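Local coordinates for rRNA N-glycosidase (Bougainvillea spectabilis, PDB 3CTK), which is a ribosome-inactivating protein from a plant, with a fold that combines a mixed beta sheet and many helices, at residues 6-11 with 52-57; 130-135 with 179-184. All coordinates share one frame; numbering follows the deposited sequence.

From the N terminus, contact 1 closes first: residues 6-11, at the end of strand 3-7, return to 52-57, at the end of strand 47-53, around a loop that holds helix 14-25. Contact 2 opens later and joins the start of helix 132-142 to the end of helix 170-180, with helix 149-168 lying between. The two loops follow one another without nesting or crossing, yet their contacts are neighbours, with centres about 12 Å apart. Leu8 packs on Val132 and Leu135, and Ala11 on Val132 and Leu181, so the turn after edge strand 3-7 meets both helix 132-142 and the chain after helix 170-180. The disulfide Cys32-Cys212 runs from the first loop to beyond the second.

Contact 1: 6-11 with 52-57; sequences FNLGEA and ITTTSK
The flat amide of Asn7 has one face turned to Thr53: Thr53 O sits over the amide carbon CG at 4.0 Å, and Thr53 CB lies over the ND2 end at 3.9 Å. The Phe6 ring, on the sheet face that also carries Ile52, stacks with Phe17. At the amide edges, OD1 takes the N-H of Gly9 (Gly9 N to Asn7 OD1 2.7 Å, tilted 16° from the plane), forming an Asx turn, while ND2 gives to a water that donates to Thr54 O. Partners at both ends, one a water, should help fix the amide's turn. CG anti to the backbone N (chi1 -175°) swings it toward Thr53, whose hydroxyl binds Thr59. Gly9, at the OD1 edge, has no CB to collide with OD1, and its CA meets Thr55 CG2 at 3.6 Å. On the Phe6 face Leu8 CG rests on Ile52 CG2 at 3.9 Å, branched apolar chains suited to the cover of helix 132-142. The backbones pair through Thr53 N to Phe6 O (3.1 Å) and Leu8 N to Thr53 O (2.8 Å). Both chains then leave in type I turns, as the parallel neighbours of a beta-alpha-beta unit: strand 3-7, helix 14-25, strand 47-53.

Contact 2: 130-135 with 179-184; sequences LGVYKL and RGLYGS
Val132 N donates to Gly180 O, the one direct hydrogen bond between the segments (2.8 Å, 160° at the hydrogen). Water carries the other polar links: one bridges Tyr133 N to Gly183 O, to which it donates at 2.9 Å, and a second takes the N-H of Lys134, donates to Gly183 O and lies 2.7 Å from Ser184 OG. First-turn N-H groups, which no earlier helical carbonyl can reach, are thus taken directly by Gly180 O at Val132 and by waters held on Gly183 O at Tyr133 and Lys134. Gly131 is the N-cap residue of helix 132-142, which starts beside the end of helix 170-180; a carbonyl from that end facing the N-H groups probably suits the dipoles of both helices. Weaker CA-H...O contacts bring the backbones close: Gly131 CA lies 3.3 Å from Gly180 O, and Ser184 CA 3.3 Å from Leu130 O. Glycine suits both 131 and 180, whose CA atoms come within 4.0 Å, and the positive phi of Gly131 (143°) is easily adopted without a side chain. Among apolar contacts, a chi1 of 170° sends Val132 CG1 opposite the backbone N and leaves CG2 beside it, where it meets Leu181 CD2 at 4.0 Å. Lys134, its chain bent, lays methylenes against the Ser184 hydroxyl in van der Waals contact, CG and CE each 3.6 Å from Ser184 OG, and its NZ salt-bridges Glu129.

Contact 1: 6-11 with 52-57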
loop_
_atom_site.group_PDB
_atom_site.type_symbol
_atom_site.label_atom_id
_atom_site.label_comp_id
_atom_site.label_asym_id
_atom_site.label_seq_id
_atom_site.Cartn_x
_atom_site.Cartn_y
_atom_site.Cartn_z
ATOM N N PHE A 6 6.470 -11.027 -5.298
ATOM C CA PHE A 6 5.301 -11.814 -4.939
ATOM C C PHE A 6 4.665 -12.402 -6.199
ATOM O O PHE A 6 4.251 -11.667 -7.097
ATOM C CB PHE A 6 4.282 -10.944 -4.197
ATOM C CG PHE A 6 3.072 -11.699 -3.715
ATOM C CD1 PHE A 6 3.212 -12.907 -3.037
ATOM C CD2 PHE A 6 1.792 -11.190 -3.917
ATOM C CE1 PHE A 6 2.095 -13.599 -2.567
ATOM C CE2 PHE A 6 0.665 -11.873 -3.449
ATOM C CZ PHE A 6 0.818 -13.079 -2.774
ATOM N N ASN A 7 4.612 -13.729 -6.271
ATOM C CA ASN A 7 4.008 -14.403 -7.415
ATOM C C ASN A 7 2.592 -14.795 -7.014
ATOM O O ASN A 7 2.394 -15.479 -6.009
ATOM C CB ASN A 7 4.815 -15.646 -7.794
ATOM C CG ASN A 7 4.290 -16.316 -9.044
ATOM O OD1 ASN A 7 3.194 -16.873 -9.046
ATOM N ND2 ASN A 7 5.067 -16.256 -10.122
ATOM N N LEU A 8 1.609 -14.362 -7.800
ATOM C CA LEU A 8 0.208 -14.634 -7.493
ATOM C C LEU A 8 -0.196 -16.103 -7.584
ATOM O O LEU A 8 -1.324 -16.462 -7.253
ATOM C CB LEU A 8 -0.697 -13.772 -8.381
ATOM C CG LEU A 8 -0.446 -12.266 -8.272
ATOM C CD1 LEU A 8 -1.489 -11.512 -9.086
ATOM C CD2 LEU A 8 -0.502 -11.832 -6.808
ATOM N N GLY A 9 0.729 -16.946 -8.027
ATOM C CA GLY A 9 0.457 -18.368 -8.112
ATOM C C GLY A 9 0.927 -19.060 -6.842
ATOM O O GLY A 9 0.759 -20.270 -6.679
ATOM N N GLU A 10 1.519 -18.281 -5.939
ATOM C CA GLU A 10 2.032 -18.793 -4.668
ATOM C C GLU A 10 1.478 -17.928 -3.542
ATOM O O GLU A 10 2.235 -17.326 -2.781
ATOM C CB GLU A 10 3.561 -18.716 -4.638
ATOM C CG GLU A 10 4.242 -19.011 -5.961
ATOM C CD GLU A 10 5.754 -18.976 -5.853
ATOM O OE1 GLU A 10 6.281 -18.098 -5.134
ATOM O OE2 GLU A 10 6.419 -19.817 -6.494
ATOM N N ALA A 11 0.155 -17.871 -3.437
ATOM C CA ALA A 11 -0.498 -17.048 -2.425
ATOM C C ALA A 11 -0.006 -17.262 -0.996
ATOM O O ALA A 11 0.036 -16.322 -0.207
ATOM C CB ALA A 11 -2.013 -17.250 -2.491
ATOM N N ILE A 52 5.224 -7.932 -8.952
ATOM C CA ILE A 52 4.064 -8.814 -8.854
ATOM C C ILE A 52 3.898 -9.548 -10.174
ATOM O O ILE A 52 3.739 -8.921 -11.224
ATOM C CB ILE A 52 2.782 -8.016 -8.563
ATOM C CG1 ILE A 52 2.972 -7.189 -7.288
ATOM C CG2 ILE A 52 1.591 -8.968 -8.418
ATOM C CD1 ILE A 52 1.859 -6.192 -7.038
ATOM N N THR A 53 3.936 -10.877 -10.117
ATOM C CA THR A 53 3.806 -11.702 -11.314
ATOM C C THR A 53 2.533 -12.544 -11.270
ATOM O O THR A 53 2.229 -13.171 -10.259
ATOM C CB THR A 53 5.016 -12.645 -11.464
ATOM O OG1 THR A 53 6.226 -11.875 -11.462
ATOM C CG2 THR A 53 4.922 -13.428 -12.768
ATOM N N THR A 54 1.801 -12.557 -12.380
ATOM C CA THR A 54 0.552 -13.313 -12.482
ATOM C C THR A 54 0.812 -14.761 -12.892
ATOM O O THR A 54 1.916 -15.105 -13.311
ATOM C CB THR A 54 -0.377 -12.696 -13.543
ATOM O OG1 THR A 54 0.243 -12.792 -14.833
ATOM C CG2 THR A 54 -0.652 -11.231 -13.223
ATOM N N THR A 55 -0.204 -15.611 -12.773
ATOM C CA THR A 55 -0.043 -17.001 -13.180
ATOM C C THR A 55 0.068 -17.038 -14.705
ATOM O O THR A 55 0.509 -18.034 -15.279
ATOM C CB THR A 55 -1.240 -17.884 -12.740
ATOM O OG1 THR A 55 -2.453 -17.378 -13.313
ATOM C CG2 THR A 55 -1.360 -17.903 -11.225
ATOM N N SER A 56 -0.334 -15.948 -15.352
ATOM C CA SER A 56 -0.265 -15.849 -16.805
ATOM C C SER A 56 1.113 -15.340 -17.231
ATOM O O SER A 56 1.337 -15.016 -18.400
ATOM C CB SER A 56 -1.359 -14.918 -17.335
ATOM O OG SER A 56 -1.247 -13.627 -16.772
ATOM N N LYS A 57 2.022 -15.247 -16.263
ATOM C CA LYS A 57 3.400 -14.832 -16.514
ATOM C C LYS A 57 3.635 -13.365 -16.869
ATOM O O LYS A 57 4.618 -13.033 -17.534
ATOM C CB LYS A 57 3.995 -15.726 -17.606
ATOM C CG LYS A 57 3.923 -17.216 -17.274
ATOM C CD LYS A 57 4.082 -18.069 -18.523
ATOM C CE LYS A 57 2.891 -17.895 -19.453
ATOM N NZ LYS A 57 3.071 -18.602 -20.749
HETATM O O HOH W 1 3.650 -17.145 -12.927
#

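Contact 2: 130-135 with 179-184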
loop_
_atom_site.group_PDB
_atom_site.type_symbol
_atom_site.label_atom_id
_atom_site.label_comp_id
_atom_site.label_asym_id
_atom_site.label_seq_id
_atom_site.Cartn_x
_atom_site.Cartn_y
_atom_site.Cartn_z
ATOM N N LEU A 130 -11.211 -7.510 -3.228
ATOM C CA LEU A 130 -9.767 -7.641 -3.100
ATOM C C LEU A 130 -9.430 -9.130 -3.067
ATOM O O LEU A 130 -10.294 -9.966 -2.794
ATOM C CB LEU A 130 -9.293 -6.977 -1.807
ATOM C CG LEU A 130 -9.648 -5.498 -1.638
ATOM C CD1 LEU A 130 -9.227 -5.026 -0.249
ATOM C CD2 LEU A 130 -8.957 -4.676 -2.715
ATOM N N GLY A 131 -8.172 -9.455 -3.333
ATOM C CA GLY A 131 -7.756 -10.844 -3.332
ATOM C C GLY A 131 -6.741 -11.106 -4.421
ATOM O O GLY A 131 -6.617 -10.324 -5.360
ATOM N N VAL A 132 -6.014 -12.210 -4.306
ATOM C CA VAL A 132 -4.995 -12.545 -5.290
ATOM C C VAL A 132 -5.534 -12.708 -6.706
ATOM O O VAL A 132 -4.917 -12.240 -7.667
ATOM C CB VAL A 132 -4.240 -13.827 -4.871
ATOM C CG1 VAL A 132 -3.359 -14.315 -6.005
ATOM C CG2 VAL A 132 -3.397 -13.534 -3.640
ATOM N N TYR A 133 -6.684 -13.363 -6.843
ATOM C CA TYR A 133 -7.276 -13.581 -8.159
ATOM C C TYR A 133 -7.766 -12.265 -8.752
ATOM O O TYR A 133 -7.596 -12.007 -9.948
ATOM C CB TYR A 133 -8.449 -14.562 -8.072
ATOM C CG TYR A 133 -8.910 -15.059 -9.428
ATOM C CD1 TYR A 133 -8.163 -16.000 -10.135
ATOM C CD2 TYR A 133 -10.066 -14.553 -10.024
ATOM C CE1 TYR A 133 -8.554 -16.428 -11.407
ATOM C CE2 TYR A 133 -10.467 -14.973 -11.296
ATOM C CZ TYR A 133 -9.704 -15.908 -11.980
ATOM O OH TYR A 133 -10.081 -16.318 -13.240
ATOM N N LYS A 134 -8.384 -11.438 -7.914
ATOM C CA LYS A 134 -8.883 -10.145 -8.365
ATOM C C LYS A 134 -7.715 -9.256 -8.769
ATOM O O LYS A 134 -7.807 -8.512 -9.742
ATOM C CB LYS A 134 -9.697 -9.474 -7.255
ATOM C CG LYS A 134 -10.985 -10.215 -6.907
ATOM C CD LYS A 134 -11.960 -10.245 -8.082
ATOM C CE LYS A 134 -13.246 -10.975 -7.706
ATOM N NZ LYS A 134 -14.230 -11.002 -8.829
ATOM N N LEU A 135 -6.618 -9.327 -8.018
ATOM C CA LEU A 135 -5.450 -8.518 -8.346
ATOM C C LEU A 135 -4.919 -8.966 -9.702
ATOM O O LEU A 135 -4.615 -8.137 -10.557
ATOM C CB LEU A 135 -4.367 -8.659 -7.270
ATOM C CG LEU A 135 -3.035 -7.940 -7.526
ATOM C CD1 LEU A 135 -3.264 -6.447 -7.713
ATOM C CD2 LEU A 135 -2.094 -8.198 -6.358
ATOM N N ARG A 179 -9.002 -14.136 4.045
ATOM C CA ARG A 179 -10.039 -14.017 3.022
ATOM C C ARG A 179 -9.614 -13.770 1.573
ATOM O O ARG A 179 -10.405 -14.006 0.660
ATOM C CB ARG A 179 -10.997 -12.883 3.398
ATOM C CG ARG A 179 -11.418 -12.818 4.860
ATOM C CD ARG A 179 -12.183 -11.522 5.109
ATOM N NE ARG A 179 -12.599 -11.361 6.499
ATOM C CZ ARG A 179 -13.613 -12.012 7.060
ATOM N NH1 ARG A 179 -14.329 -12.872 6.347
ATOM N NH2 ARG A 179 -13.913 -11.805 8.337
ATOM N N GLY A 180 -8.396 -13.288 1.350
ATOM C CA GLY A 180 -7.986 -12.982 -0.014
ATOM C C GLY A 180 -6.888 -13.780 -0.692
ATOM O O GLY A 180 -6.448 -13.406 -1.778
ATOM N N LEU A 181 -6.433 -14.866 -0.083
ATOM C CA LEU A 181 -5.388 -15.664 -0.705
ATOM C C LEU A 181 -6.024 -16.791 -1.506
ATOM O O LEU A 181 -5.541 -17.156 -2.579
ATOM C CB LEU A 181 -4.435 -16.236 0.350
ATOM C CG LEU A 181 -3.619 -15.216 1.155
ATOM C CD1 LEU A 181 -2.652 -15.956 2.063
ATOM C CD2 LEU A 181 -2.857 -14.286 0.209
ATOM N N TYR A 182 -7.123 -17.325 -0.986
ATOM C CA TYR A 182 -7.834 -18.415 -1.645
ATOM C C TYR A 182 -9.287 -18.044 -1.902
ATOM O O TYR A 182 -10.126 -18.907 -2.162
ATOM C CB TYR A 182 -7.753 -19.681 -0.789
ATOM C CG TYR A 182 -6.330 -20.080 -0.471
ATOM C CD1 TYR A 182 -5.747 -19.746 0.751
ATOM C CD2 TYR A 182 -5.552 -20.752 -1.410
ATOM C CE1 TYR A 182 -4.420 -20.071 1.028
ATOM C CE2 TYR A 182 -4.227 -21.080 -1.147
ATOM C CZ TYR A 182 -3.666 -20.737 0.074
ATOM O OH TYR A 182 -2.352 -21.058 0.335
ATOM N N GLY A 183 -9.571 -16.748 -1.830
ATOM C CA GLY A 183 -10.914 -16.256 -2.068
ATOM C C GLY A 183 -10.885 -14.771 -2.367
ATOM O O GLY A 183 -9.813 -14.200 -2.588
ATOM N N SER A 184 -12.056 -14.145 -2.378
ATOM C CA SER A 184 -12.168 -12.714 -2.642
ATOM C C SER A 184 -13.017 -12.086 -1.546
ATOM O O SER A 184 -13.879 -12.751 -0.968
ATOM C CB SER A 184 -12.836 -12.466 -3.999
ATOM O OG SER A 184 -12.108 -13.077 -5.051
HETATM O O HOH W 2 -7.857 -15.011 -4.520
HETATM O O HOH W 3 -9.512 -12.674 -5.418
#